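Local coordinates for protein 3,4-dihydroxy-2-butanone 4-phosphate synthase (Acinetobacter baumannii, PDB 6MNZ) that probably converts D-ribulose 5-phosphate to 3,4-dihydroxy-2-butanone 4-phosphate and formate, a step of riboflavin biosynthesis that uses magnesium or manganese, at residues Ala37-Pro42 with Ala154-Ala159; Arg62-Gln67 with Ala114-Thr119; Asn84-Ile89 with Phe128-Gln133; Glu90-Ile95 with Ala105-Ala110; Val137-Gly142 with Tyr226-Asn231. All coordinates share one frame; numbering follows the deposited sequence.

Contact 1 of 5, residues Ala37-Pro42 with Ala154-Ala159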
# COMPACT_ATOMS: atom_id res chain seq x y z
N ALA A 37 -14.95 -27.35 7.59
CA ALA A 37 -14.34 -27.54 8.90
C ALA A 37 -15.35 -28.07 9.91
O ALA A 37 -14.99 -28.88 10.77
CB ALA A 37 -13.74 -26.23 9.39
N THR A 38 -16.63 -27.74 9.73
CA THR A 38 -17.64 -28.19 10.68
C THR A 38 -17.89 -29.69 10.57
O THR A 38 -18.32 -30.31 11.54
CB THR A 38 -18.94 -27.42 10.45
OG1 THR A 38 -18.66 -26.01 10.40
CG2 THR A 38 -19.94 -27.69 11.56
N HIS A 39 -17.69 -30.27 9.38
CA HIS A 39 -17.92 -31.69 9.17
C HIS A 39 -16.63 -32.50 9.17
O HIS A 39 -16.66 -33.69 8.85
CB HIS A 39 -18.66 -31.91 7.85
CG HIS A 39 -20.07 -31.41 7.86
ND1 HIS A 39 -21.07 -32.01 8.59
CD2 HIS A 39 -20.64 -30.37 7.21
CE1 HIS A 39 -22.20 -31.33 8.42
NE2 HIS A 39 -21.96 -30.33 7.59
N VAL A 40 -15.50 -31.90 9.56
CA VAL A 40 -14.22 -32.60 9.48
C VAL A 40 -14.13 -33.64 10.58
O VAL A 40 -14.48 -33.38 11.74
CB VAL A 40 -13.06 -31.60 9.56
CG1 VAL A 40 -12.86 -31.11 10.98
CG2 VAL A 40 -11.78 -32.25 9.03
N ARG A 41 -13.60 -34.81 10.24
CA ARG A 41 -13.55 -35.96 11.12
C ARG A 41 -12.14 -36.53 11.13
O ARG A 41 -11.33 -36.21 10.25
CB ARG A 41 -14.55 -37.04 10.69
CG ARG A 41 -15.97 -36.53 10.50
CD ARG A 41 -16.83 -37.53 9.75
NE ARG A 41 -16.27 -37.88 8.45
CZ ARG A 41 -16.81 -38.74 7.60
NH1 ARG A 41 -18.05 -39.17 7.80
NH2 ARG A 41 -16.17 -39.08 6.49
N PRO A 42 -11.76 -37.23 12.20
CA PRO A 42 -10.41 -37.82 12.25
C PRO A 42 -9.97 -38.44 10.94
O PRO A 42 -8.89 -38.12 10.43
CB PRO A 42 -10.54 -38.88 13.36
CG PRO A 42 -11.59 -38.32 14.28
CD PRO A 42 -12.51 -37.45 13.45
N ALA A 154 -22.59 -23.76 1.17
CA ALA A 154 -23.30 -24.87 1.78
C ALA A 154 -24.07 -24.47 3.03
O ALA A 154 -24.46 -25.35 3.80
CB ALA A 154 -22.32 -26.00 2.12
N GLY A 155 -24.16 -23.17 3.31
CA GLY A 155 -24.90 -22.72 4.47
C GLY A 155 -24.26 -23.05 5.80
O GLY A 155 -24.90 -22.90 6.84
N LEU A 156 -22.98 -23.42 5.79
CA LEU A 156 -22.26 -23.78 7.00
C LEU A 156 -21.38 -22.62 7.45
O LEU A 156 -21.38 -21.54 6.86
CB LEU A 156 -21.43 -25.04 6.76
CG LEU A 156 -22.25 -26.29 6.43
CD1 LEU A 156 -21.35 -27.43 5.96
CD2 LEU A 156 -23.07 -26.73 7.64
N GLU A 157 -20.79 -22.80 8.63
CA GLU A 157 -19.78 -21.87 9.10
C GLU A 157 -18.75 -21.62 8.00
O GLU A 157 -18.26 -22.58 7.39
CB GLU A 157 -19.09 -22.42 10.35
CG GLU A 157 -18.90 -21.41 11.47
CD GLU A 157 -17.79 -20.42 11.18
OE1 GLU A 157 -16.65 -20.86 10.94
OE2 GLU A 157 -18.01 -19.21 11.40
N PRO A 158 -18.38 -20.36 7.72
CA PRO A 158 -17.45 -20.11 6.61
C PRO A 158 -16.05 -20.63 6.92
O PRO A 158 -15.09 -19.86 6.99
CB PRO A 158 -17.46 -18.58 6.47
CG PRO A 158 -18.68 -18.11 7.18
CD PRO A 158 -18.93 -19.10 8.27
N ALA A 159 -15.95 -21.94 7.16
CA ALA A 159 -14.72 -22.56 7.64
C ALA A 159 -14.51 -23.87 6.89
O ALA A 159 -15.40 -24.71 6.85
CB ALA A 159 -14.78 -22.81 9.15
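Ala37 and Ala159 carry the backbone part of this contact. The amide N of Ala37 donates to the carbonyl O of Ala159 at 2.8 Å with an N-H...O angle of 153°. The donor sits above the carbonyl plane, 43° out of it, so the bond does not follow a lone pair. Apolar contact reinforces it, since the CB atoms of Ala37 and Ala159 lie 3.6 Å apart, both directed toward the facing segment.

Leu156 and His39 add a van der Waals contact of a methyl with a ring edge. A chi1 of -68° sets the ring of His39 beside its own backbone N, and its CD2 meets CD1 of Leu156 at 3.3 Å. The methyl lies in the ring plane, and the two side chains cross at about a right angle. Between these pairs, OG1 of Thr38 rests 3.6 Å from CB of Glu157, whose carboxylate turns elsewhere, to a salt bridge with Arg64.

Two loops of the DHBP synthase domain meet here. Residues 37-42 connect strand 31-36 to helix 42-52. The other loop contains the end of the Schellman motif closing helix 143-153, with Gly155 as C-prime residue, and leads into strand 160-164; Val112 of helix 101-112 packs on both Ala37 and Ala159.

Contact 2 of 5, residues Arg62-Gln67 with Ala114-Thr119; sequences RERCKQ and AHAKPT
The carbonyl O of Ala114 is approached by two side chains of helix 62-68, Gln67 and Arg64. Here that helix of the DHBP synthase domain packs on the loop after helix 101-112, mainly with side-chain donors on backbone carbonyls. Both bonds to Ala114 O are weak: NE2 of Gln67 stands 3.4 Å away with a nearly straight N-H...O angle of 168°, and NH2 of Arg64 stands at 3.5 Å with a more bent one.

The firmer bond comes from the same Gln67 amide. Its NE2 donates to the carbonyl O of Ala116 at 2.9 Å, in the carbonyl plane and on a lone pair, although that oxygen is tilted 22° from the amide plane of Gln67. The long reach follows from the torsions: CG is anti to the backbone N (chi1 171°) and the chain stays extended beyond it. The single side-chain amide nitrogen of Gln67 thus reaches two carbonyls, one of them weakly.

Arg64 instead folds at chi2 and chi3, presenting its guanidinium edge to the loop, where the methyl of Ala116 lies in plane. Its stronger partners are outside the two segments, the carbonyl of Ala113 at NH1 and the carboxylate of Glu157 at NH2. Beyond the amide, the ring of Pro118 closes on the helix backbone, with CG 3.4 Å from the carbonyl O of Gln67.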
# COMPACT_ATOMS: atom_id res chain seq x y z
N ARG A 62 -12.42 -13.46 9.23
CA ARG A 62 -11.88 -12.47 10.15
C ARG A 62 -12.76 -12.31 11.38
O ARG A 62 -12.25 -12.22 12.51
CB ARG A 62 -11.72 -11.13 9.43
CG ARG A 62 -10.63 -11.13 8.38
CD ARG A 62 -10.48 -9.76 7.71
NE ARG A 62 -10.21 -8.71 8.68
CZ ARG A 62 -9.73 -7.51 8.37
NH1 ARG A 62 -9.33 -7.25 7.13
NH2 ARG A 62 -9.53 -6.60 9.32
N GLU A 63 -14.08 -12.34 11.19
CA GLU A 63 -14.98 -12.39 12.34
C GLU A 63 -14.63 -13.55 13.25
O GLU A 63 -14.43 -13.37 14.46
CB GLU A 63 -16.43 -12.50 11.86
CG GLU A 63 -16.90 -11.35 10.98
CD GLU A 63 -16.57 -11.57 9.51
OE1 GLU A 63 -15.44 -11.21 9.11
OE2 GLU A 63 -17.31 -12.33 8.85
N ARG A 64 -14.47 -14.74 12.68
CA ARG A 64 -14.15 -15.91 13.49
C ARG A 64 -12.79 -15.77 14.16
O ARG A 64 -12.57 -16.34 15.23
CB ARG A 64 -14.20 -17.16 12.61
CG ARG A 64 -13.67 -18.42 13.27
CD ARG A 64 -14.52 -18.88 14.43
NE ARG A 64 -15.85 -19.30 14.01
CZ ARG A 64 -16.77 -19.78 14.83
NH1 ARG A 64 -16.48 -20.00 16.11
NH2 ARG A 64 -18.03 -19.93 14.42
N CYS A 65 -11.84 -15.11 13.49
CA CYS A 65 -10.53 -14.90 14.10
C CYS A 65 -10.60 -13.92 15.26
O CYS A 65 -10.06 -14.18 16.34
CB CYS A 65 -9.54 -14.40 13.04
SG CYS A 65 -8.91 -15.69 11.93
N LYS A 66 -11.35 -12.82 15.09
CA LYS A 66 -11.53 -11.86 16.17
C LYS A 66 -12.26 -12.49 17.35
O LYS A 66 -11.82 -12.37 18.50
CB LYS A 66 -12.28 -10.63 15.66
CG LYS A 66 -11.89 -9.33 16.34
CD LYS A 66 -10.53 -8.83 15.86
CE LYS A 66 -10.03 -7.67 16.71
NZ LYS A 66 -8.63 -7.29 16.39
N GLN A 67 -13.32 -13.25 17.07
CA GLN A 67 -13.96 -14.04 18.12
C GLN A 67 -12.96 -14.94 18.84
O GLN A 67 -13.03 -15.10 20.06
CB GLN A 67 -15.10 -14.87 17.52
CG GLN A 67 -15.71 -15.89 18.47
CD GLN A 67 -16.97 -16.53 17.91
OE1 GLN A 67 -17.69 -15.92 17.11
NE2 GLN A 67 -17.21 -17.78 18.27
N ALA A 114 -19.73 -23.18 17.26
CA ALA A 114 -20.55 -22.00 16.98
C ALA A 114 -20.16 -20.84 17.88
O ALA A 114 -19.82 -19.75 17.40
CB ALA A 114 -22.03 -22.35 17.14
N HIS A 115 -20.17 -21.06 19.19
CA HIS A 115 -19.95 -20.00 20.18
C HIS A 115 -18.57 -20.12 20.82
O HIS A 115 -18.41 -19.90 22.03
CB HIS A 115 -21.04 -20.02 21.24
CG HIS A 115 -22.43 -19.88 20.68
ND1 HIS A 115 -22.92 -18.68 20.20
CD2 HIS A 115 -23.41 -20.79 20.49
CE1 HIS A 115 -24.14 -18.87 19.72
NE2 HIS A 115 -24.45 -20.15 19.87
N ALA A 116 -17.58 -20.55 20.04
CA ALA A 116 -16.25 -20.81 20.59
C ALA A 116 -15.67 -19.56 21.23
O ALA A 116 -15.96 -18.43 20.82
CB ALA A 116 -15.32 -21.31 19.48
N LYS A 117 -14.88 -19.76 22.27
CA LYS A 117 -14.15 -18.70 22.95
C LYS A 117 -12.67 -18.77 22.62
O LYS A 117 -12.16 -19.78 22.13
CB LYS A 117 -14.35 -18.82 24.46
CG LYS A 117 -15.79 -18.71 24.91
CD LYS A 117 -16.31 -17.28 24.77
CE LYS A 117 -17.63 -17.10 25.51
NZ LYS A 117 -18.08 -15.68 25.48
N PRO A 118 -11.91 -17.72 22.95
CA PRO A 118 -10.45 -17.82 22.85
C PRO A 118 -9.85 -18.85 23.79
O PRO A 118 -8.71 -19.28 23.56
CB PRO A 118 -9.97 -16.40 23.19
CG PRO A 118 -11.14 -15.52 22.90
CD PRO A 118 -12.36 -16.33 23.21
N THR A 119 -10.47 -19.07 24.95
CA THR A 119 -9.98 -20.05 25.90
C THR A 119 -10.36 -21.48 25.53
O THR A 119 -9.79 -22.42 26.10
CB THR A 119 -10.53 -19.74 27.30
OG1 THR A 119 -10.40 -18.34 27.57
CG2 THR A 119 -9.76 -20.52 28.36

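Contact 3 of 5, residues Asn84-Ile89 with Phe128-Gln133; sequences NFTLSI and FPLMAQ
Leu87 straddles the backbone of strand 127-131, its forked end set against Pro129 and Met131, on either side of Leu130 in the sequence. CD2 rests 3.7 Å from CB of Pro129, CD1 lies equally far from CB of Met131, and the Leu87 side chain crosses both at about a right angle. Turned away from this fork, Thr86 and Leu130 lie side by side and point the same way, with CG2 of Thr86 3.6 Å from CD2 of Leu130.

Aromatic rings receive a side chain at each end. Ile89 fits over the Phe128 face with its CG2, 4.1 Å from the centroid and 26° off the normal, a CH-pi contact, while its CD1 reaches the ring atom CE1. At the other end, Gln133 bends at chi2 (-61°) and lays NE2 over one face of Phe85, 3.2 Å above the plane and offset toward the rim; amide and ring planes are 44° apart. Phe85 also touches Arg140, predicted to bind the substrate.

Between the rings the backbones run roughly antiparallel and make a single beta bridge, Thr86 with Leu130. The amide N of Met131 donates to the carbonyl O of Phe85 at 3.3 Å, and a weak bond joins N of Leu87 to O of Pro129. Strand 57-60 also makes backbone bonds to strand 127-131. With so little backbone bonding, side-chain packing, including an amide over an aromatic face, makes up most of the contact.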
# COMPACT_ATOMS: atom_id res chain seq x y z
N ASN A 84 0.39 -14.76 1.65
CA ASN A 84 -0.38 -15.80 2.32
C ASN A 84 -0.56 -15.43 3.78
O ASN A 84 0.43 -15.28 4.51
CB ASN A 84 0.31 -17.16 2.20
CG ASN A 84 -0.54 -18.29 2.73
OD1 ASN A 84 -1.05 -18.23 3.85
ND2 ASN A 84 -0.82 -19.26 1.88
N PHE A 85 -1.80 -15.51 4.26
CA PHE A 85 -2.15 -15.09 5.62
C PHE A 85 -2.27 -16.34 6.49
O PHE A 85 -3.35 -16.82 6.81
CB PHE A 85 -3.45 -14.29 5.61
CG PHE A 85 -3.57 -13.35 4.44
CD1 PHE A 85 -2.65 -12.33 4.26
CD2 PHE A 85 -4.63 -13.46 3.56
CE1 PHE A 85 -2.80 -11.42 3.22
CE2 PHE A 85 -4.78 -12.56 2.52
CZ PHE A 85 -3.86 -11.54 2.34
N THR A 86 -1.11 -16.81 6.95
CA THR A 86 -1.06 -17.76 8.05
C THR A 86 -1.29 -17.05 9.39
O THR A 86 -1.21 -15.83 9.49
CB THR A 86 0.28 -18.50 8.09
OG1 THR A 86 1.34 -17.56 7.87
CG2 THR A 86 0.33 -19.58 7.02
N LEU A 87 -1.68 -17.84 10.38
CA LEU A 87 -1.97 -17.35 11.72
C LEU A 87 -0.97 -17.92 12.71
O LEU A 87 -0.26 -18.89 12.44
CB LEU A 87 -3.39 -17.72 12.14
CG LEU A 87 -4.44 -16.63 11.95
CD1 LEU A 87 -4.37 -16.05 10.55
CD2 LEU A 87 -5.83 -17.17 12.24
N SER A 88 -1.03 -17.40 13.94
CA SER A 88 -0.56 -18.14 15.09
C SER A 88 -1.20 -19.53 15.13
O SER A 88 -2.36 -19.70 14.76
CB SER A 88 -0.89 -17.39 16.38
OG SER A 88 -0.06 -16.24 16.53
N ILE A 89 -0.37 -20.53 15.41
CA ILE A 89 -0.80 -21.92 15.28
C ILE A 89 -1.83 -22.24 16.35
O ILE A 89 -1.81 -21.69 17.46
CB ILE A 89 0.40 -22.88 15.37
CG1 ILE A 89 1.52 -22.46 14.41
CG2 ILE A 89 -0.03 -24.28 15.02
CD1 ILE A 89 2.81 -23.26 14.59
N PHE A 128 -3.13 -25.00 11.47
CA PHE A 128 -2.57 -23.77 10.91
C PHE A 128 -3.70 -22.96 10.29
O PHE A 128 -3.99 -23.11 9.10
CB PHE A 128 -1.49 -24.08 9.88
CG PHE A 128 -0.31 -24.81 10.45
CD1 PHE A 128 0.68 -24.12 11.11
CD2 PHE A 128 -0.34 -26.19 10.55
CE1 PHE A 128 1.69 -24.79 11.77
CE2 PHE A 128 0.68 -26.87 11.18
CZ PHE A 128 1.71 -26.17 11.76
N PRO A 129 -4.40 -22.15 11.08
CA PRO A 129 -5.55 -21.42 10.52
C PRO A 129 -5.09 -20.33 9.57
O PRO A 129 -3.98 -19.82 9.65
CB PRO A 129 -6.23 -20.82 11.76
CG PRO A 129 -5.68 -21.58 12.93
CD PRO A 129 -4.29 -21.97 12.53
N LEU A 130 -5.97 -20.01 8.62
CA LEU A 130 -5.70 -19.00 7.61
C LEU A 130 -6.87 -18.02 7.58
O LEU A 130 -8.03 -18.43 7.60
CB LEU A 130 -5.50 -19.63 6.23
CG LEU A 130 -4.51 -20.79 6.18
CD1 LEU A 130 -4.48 -21.42 4.80
CD2 LEU A 130 -3.12 -20.30 6.56
N MET A 131 -6.55 -16.73 7.62
CA MET A 131 -7.55 -15.67 7.68
C MET A 131 -7.85 -15.20 6.27
O MET A 131 -7.01 -14.57 5.62
CB MET A 131 -7.04 -14.52 8.55
CG MET A 131 -8.11 -13.55 9.01
SD MET A 131 -7.43 -12.17 9.96
CE MET A 131 -6.94 -11.06 8.63
N ALA A 132 -9.06 -15.51 5.79
CA ALA A 132 -9.52 -14.98 4.51
C ALA A 132 -9.77 -13.48 4.61
O ALA A 132 -9.95 -12.92 5.69
CB ALA A 132 -10.78 -15.71 4.06
N GLN A 133 -9.70 -12.82 3.46
CA GLN A 133 -10.04 -11.41 3.38
C GLN A 133 -11.55 -11.22 3.36
O GLN A 133 -12.30 -12.18 3.17
CB GLN A 133 -9.42 -10.79 2.12
CG GLN A 133 -7.91 -10.75 2.14
CD GLN A 133 -7.35 -9.93 3.28
OE1 GLN A 133 -7.45 -8.70 3.28
NE2 GLN A 133 -6.69 -10.60 4.22

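Contact 4 of 5, residues Glu90-Ile95 with Ala105-Ala110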
# COMPACT_ATOMS: atom_id res chain seq x y z
N GLU A 90 -2.68 -23.22 16.05
CA GLU A 90 -3.90 -23.47 16.80
C GLU A 90 -3.80 -24.83 17.48
O GLU A 90 -3.30 -25.79 16.89
CB GLU A 90 -5.12 -23.43 15.88
CG GLU A 90 -6.25 -22.55 16.37
CD GLU A 90 -5.79 -21.16 16.78
OE1 GLU A 90 -4.69 -20.74 16.34
OE2 GLU A 90 -6.41 -20.57 17.69
N ALA A 91 -4.22 -24.89 18.74
CA ALA A 91 -4.40 -26.15 19.43
C ALA A 91 -5.59 -26.05 20.38
O ALA A 91 -5.86 -24.98 20.94
CB ALA A 91 -3.14 -26.56 20.20
N ALA A 92 -6.30 -27.16 20.53
CA ALA A 92 -7.40 -27.25 21.48
C ALA A 92 -6.89 -27.77 22.82
O ALA A 92 -5.72 -27.60 23.17
CB ALA A 92 -8.51 -28.13 20.91
N GLU A 93 -7.83 -28.12 23.70
CA GLU A 93 -7.54 -28.63 25.04
C GLU A 93 -8.39 -29.87 25.34
O GLU A 93 -9.05 -29.97 26.37
CB GLU A 93 -7.77 -27.55 26.09
CG GLU A 93 -7.04 -26.24 25.79
CD GLU A 93 -7.76 -25.39 24.77
OE1 GLU A 93 -8.63 -25.93 24.05
OE2 GLU A 93 -7.52 -24.16 24.73
N GLY A 94 -8.42 -30.80 24.39
CA GLY A 94 -8.44 -32.21 24.73
C GLY A 94 -7.28 -32.97 24.14
O GLY A 94 -7.41 -34.14 23.75
N ILE A 95 -6.12 -32.32 24.07
CA ILE A 95 -5.02 -32.75 23.22
C ILE A 95 -3.84 -33.11 24.12
O ILE A 95 -3.66 -32.54 25.20
CB ILE A 95 -4.62 -31.66 22.21
CG1 ILE A 95 -3.92 -30.50 22.92
CG2 ILE A 95 -5.86 -31.16 21.46
CD1 ILE A 95 -3.62 -29.32 22.03
N ALA A 105 -8.16 -32.94 14.06
CA ALA A 105 -9.60 -32.81 13.85
C ALA A 105 -10.27 -32.19 15.07
O ALA A 105 -10.97 -31.18 14.96
CB ALA A 105 -10.20 -34.18 13.54
N HIS A 106 -9.93 -32.70 16.26
CA HIS A 106 -10.51 -32.16 17.49
C HIS A 106 -10.16 -30.69 17.66
O HIS A 106 -11.01 -29.88 18.05
CB HIS A 106 -10.04 -32.97 18.69
CG HIS A 106 -10.49 -32.43 20.01
ND1 HIS A 106 -11.60 -31.62 20.14
CD2 HIS A 106 -9.98 -32.58 21.26
CE1 HIS A 106 -11.68 -31.20 21.39
NE2 HIS A 106 -10.73 -31.79 22.09
N THR A 107 -8.93 -30.31 17.32
CA THR A 107 -8.54 -28.90 17.41
C THR A 107 -9.41 -28.04 16.50
O THR A 107 -9.82 -26.93 16.89
CB THR A 107 -7.06 -28.74 17.05
OG1 THR A 107 -6.25 -29.35 18.06
CG2 THR A 107 -6.69 -27.27 16.92
N ILE A 108 -9.63 -28.48 15.27
CA ILE A 108 -10.45 -27.71 14.33
C ILE A 108 -11.84 -27.49 14.91
O ILE A 108 -12.37 -26.37 14.89
CB ILE A 108 -10.51 -28.42 12.97
CG1 ILE A 108 -9.14 -28.39 12.30
CG2 ILE A 108 -11.56 -27.77 12.07
CD1 ILE A 108 -8.91 -29.53 11.32
N GLN A 109 -12.45 -28.54 15.45
CA GLN A 109 -13.80 -28.43 15.99
C GLN A 109 -13.89 -27.31 17.02
O GLN A 109 -14.84 -26.51 17.01
CB GLN A 109 -14.23 -29.76 16.62
CG GLN A 109 -14.32 -30.91 15.63
CD GLN A 109 -15.15 -30.59 14.40
OE1 GLN A 109 -14.91 -31.12 13.32
NE2 GLN A 109 -16.25 -29.86 14.60
N ALA A 110 -12.89 -27.21 17.90
CA ALA A 110 -12.90 -26.16 18.92
C ALA A 110 -12.90 -24.78 18.28
O ALA A 110 -13.62 -23.88 18.72
CB ALA A 110 -11.70 -26.32 19.85
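Thr107 presses its side chain into the backbone of Ala91 and Ala92, where helix 101-112 packs on the short strand 90-91 of the DHBP synthase domain. This is the tight side of the contact. A chi1 of -68° puts OG1 of Thr107 beside the backbone N and leaves CG2 anti to that N, 3.6 Å from CA of Ala91. OG1 takes a weak hydrogen bond from the amide N of Ala92 at 3.3 Å. The same OG1 is also bonded to the carbonyl O of Glu103, one turn earlier, which ties the hydroxyl to its own helix. Small residues permit the close approach: the CA atoms of Ala92 and Thr107 are 4.5 Å apart, and CB of Ala92 sits 3.6 Å from CA of Thr107 while also touching the methyl of Ala110.

Toward solvent the fit is looser. His106 and Gly94 are exposed, and Ile95 offers only CG2, 3.9 Å from OG1 of Thr107. On the inner side, Thr107 and Ile108 meet Ile127 of strand 127-131, and Glu90 shares backbone bonds with His126 and Ile127. The exposed His106 ring lies at the rim, with CB of Ala92 over one face and CA of Gly94 in the ring plane at the edge, 3.5 Å from NE2.

Contact 5 of 5, residues Val137-Gly142 with Tyr226-Asn231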
# COMPACT_ATOMS: atom_id res chain seq x y z
N VAL A 137 -13.57 -14.63 -2.08
CA VAL A 137 -12.96 -14.90 -3.37
C VAL A 137 -13.26 -13.76 -4.34
O VAL A 137 -12.78 -13.75 -5.48
CB VAL A 137 -13.46 -16.25 -3.91
CG1 VAL A 137 -12.97 -16.50 -5.31
CG2 VAL A 137 -13.01 -17.39 -3.01
N LEU A 138 -13.98 -12.74 -3.86
CA LEU A 138 -14.23 -11.58 -4.70
C LEU A 138 -12.95 -10.82 -5.03
O LEU A 138 -12.91 -10.08 -6.01
CB LEU A 138 -15.22 -10.64 -4.02
CG LEU A 138 -16.64 -11.17 -3.83
CD1 LEU A 138 -17.44 -10.19 -2.98
CD2 LEU A 138 -17.32 -11.41 -5.17
N HIS A 139 -11.99 -10.82 -4.10
CA HIS A 139 -10.83 -9.94 -4.19
C HIS A 139 -9.52 -10.70 -4.24
O HIS A 139 -8.74 -10.51 -5.18
CB HIS A 139 -10.84 -8.97 -3.00
CG HIS A 139 -12.16 -8.31 -2.77
ND1 HIS A 139 -12.76 -7.51 -3.71
CD2 HIS A 139 -13.06 -8.44 -1.76
CE1 HIS A 139 -13.96 -7.15 -3.28
NE2 HIS A 139 -14.15 -7.67 -2.08
N ARG A 140 -9.26 -11.58 -3.28
CA ARG A 140 -8.15 -12.52 -3.35
C ARG A 140 -8.67 -13.88 -3.80
O ARG A 140 -9.46 -14.51 -3.09
CB ARG A 140 -7.44 -12.64 -2.00
CG ARG A 140 -6.06 -13.26 -2.10
CD ARG A 140 -5.50 -13.62 -0.74
NE ARG A 140 -5.46 -15.06 -0.52
CZ ARG A 140 -4.50 -15.71 0.13
NH1 ARG A 140 -3.59 -15.02 0.82
NH2 ARG A 140 -4.61 -17.01 0.33
N ALA A 141 -8.13 -14.37 -4.91
CA ALA A 141 -8.52 -15.67 -5.45
C ALA A 141 -7.59 -16.78 -4.97
O ALA A 141 -7.07 -17.58 -5.75
CB ALA A 141 -8.54 -15.61 -6.97
N GLY A 142 -7.46 -16.90 -3.64
CA GLY A 142 -6.69 -17.97 -3.04
C GLY A 142 -7.56 -19.11 -2.54
O GLY A 142 -8.75 -18.93 -2.27
N TYR A 226 -20.06 3.11 -7.06
CA TYR A 226 -20.45 1.79 -6.59
C TYR A 226 -19.45 1.27 -5.57
O TYR A 226 -18.27 1.66 -5.57
CB TYR A 226 -20.55 0.81 -7.76
CG TYR A 226 -21.69 1.10 -8.70
CD1 TYR A 226 -21.53 1.99 -9.76
CD2 TYR A 226 -22.93 0.50 -8.53
CE1 TYR A 226 -22.53 2.16 -10.69
CE2 TYR A 226 -23.92 0.65 -9.48
CZ TYR A 226 -23.76 1.56 -10.49
OH TYR A 226 -24.82 1.86 -11.32
N ARG A 227 -19.92 0.37 -4.71
CA ARG A 227 -19.05 -0.39 -3.82
C ARG A 227 -19.44 -1.86 -3.85
O ARG A 227 -20.62 -2.20 -3.80
CB ARG A 227 -19.14 0.14 -2.38
CG ARG A 227 -18.00 1.06 -1.98
CD ARG A 227 -17.80 1.06 -0.47
NE ARG A 227 -18.90 1.72 0.23
CZ ARG A 227 -18.90 2.99 0.61
NH1 ARG A 227 -17.91 3.80 0.26
NH2 ARG A 227 -19.94 3.48 1.28
N GLU A 228 -18.43 -2.73 -3.82
CA GLU A 228 -18.63 -4.17 -3.80
C GLU A 228 -18.37 -4.73 -2.41
O GLU A 228 -17.68 -4.13 -1.59
CB GLU A 228 -17.71 -4.87 -4.81
CG GLU A 228 -18.07 -6.33 -5.02
CD GLU A 228 -17.13 -7.04 -5.97
OE1 GLU A 228 -15.91 -6.81 -5.86
OE2 GLU A 228 -17.56 -8.06 -6.54
N ILE A 229 -19.04 -5.86 -2.12
CA ILE A 229 -18.84 -6.55 -0.85
C ILE A 229 -17.35 -6.72 -0.61
O ILE A 229 -16.62 -7.23 -1.47
CB ILE A 229 -19.55 -7.92 -0.87
CG1 ILE A 229 -21.05 -7.76 -1.12
CG2 ILE A 229 -19.29 -8.67 0.42
CD1 ILE A 229 -21.77 -6.89 -0.11
N GLY A 230 -16.93 -6.44 0.62
CA GLY A 230 -15.55 -6.59 1.02
C GLY A 230 -14.68 -5.38 0.78
O GLY A 230 -13.69 -5.20 1.50
N ASN A 231 -15.10 -4.47 -0.11
CA ASN A 231 -14.63 -3.09 -0.13
C ASN A 231 -13.11 -3.04 -0.05
O ASN A 231 -12.55 -2.54 0.94
CB ASN A 231 -15.25 -2.31 1.03
CG ASN A 231 -14.75 -0.88 1.10
OD1 ASN A 231 -15.30 0.01 0.46
ND2 ASN A 231 -13.60 -0.70 1.74
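His139 and Ile229 make a polar link between the DHBP synthase domain and the GTP cyclohydrolase II-like domain. NE2 of His139 donates to the carbonyl O of Ile229 at 2.6 Å, with an N-H...O angle of 146°. The acceptor lies in the ring plane, and the donor approaches in the carbonyl plane on a lone pair. That carbonyl belongs to the type II beta turn from Glu228 to Asn231, which closes strand 220-228; Gly230, third residue of the turn, has positive phi, and its CA comes 3.6 Å from NE2 of His139.

Apolar contact comes from Leu138. Its CD1 meets CB of Ile229 at 3.7 Å, the two side chains crossing at a slant, and its CB lies over the centre of one face of the His139 ring.

Van der Waals contacts to a carboxylate form the third group. Glu228 stretches out with CG anti to its backbone N (chi1 -169°) and passes His139 in the opposite direction, the ring and carboxylate planes 84° apart.

The neighbouring Arg140, Ala141 and Gly142 are predicted to bind ribulose 5-phosphate. A sulfate, probably from the crystallisation liquor, forms a salt bridge with Arg140 and may mark an anion pocket close to this domain junction. The carboxylate of Glu228 is shared between both partners: OE1 lies 3.3 Å from CE1 of His139, and OE2 is 3.6 Å from CD2 of Leu138.

In the fold
From the N terminus, contact 1 opens first, after strand 31-36, and closes just before strand 160-164, so its long loop encloses contacts 2, 3 and 4. Contact 2 opens on helix 62-68 and crosses contact 3, whose segments alternate with its own. Contact 4, the shortest loop, lies within both and joins strand 90-91 to helix 101-112. Contact 5 opens after contact 3 has closed but before contact 1 has, hence crosses contact 1, and ties the first domain to the second. Contacts 2 and 3 meet where Cys65 packs on Leu87, and contacts 3 and 4 where Pro129 packs on Glu90; contact 4 lies farthest out, about 31 Å between centres from contact 5.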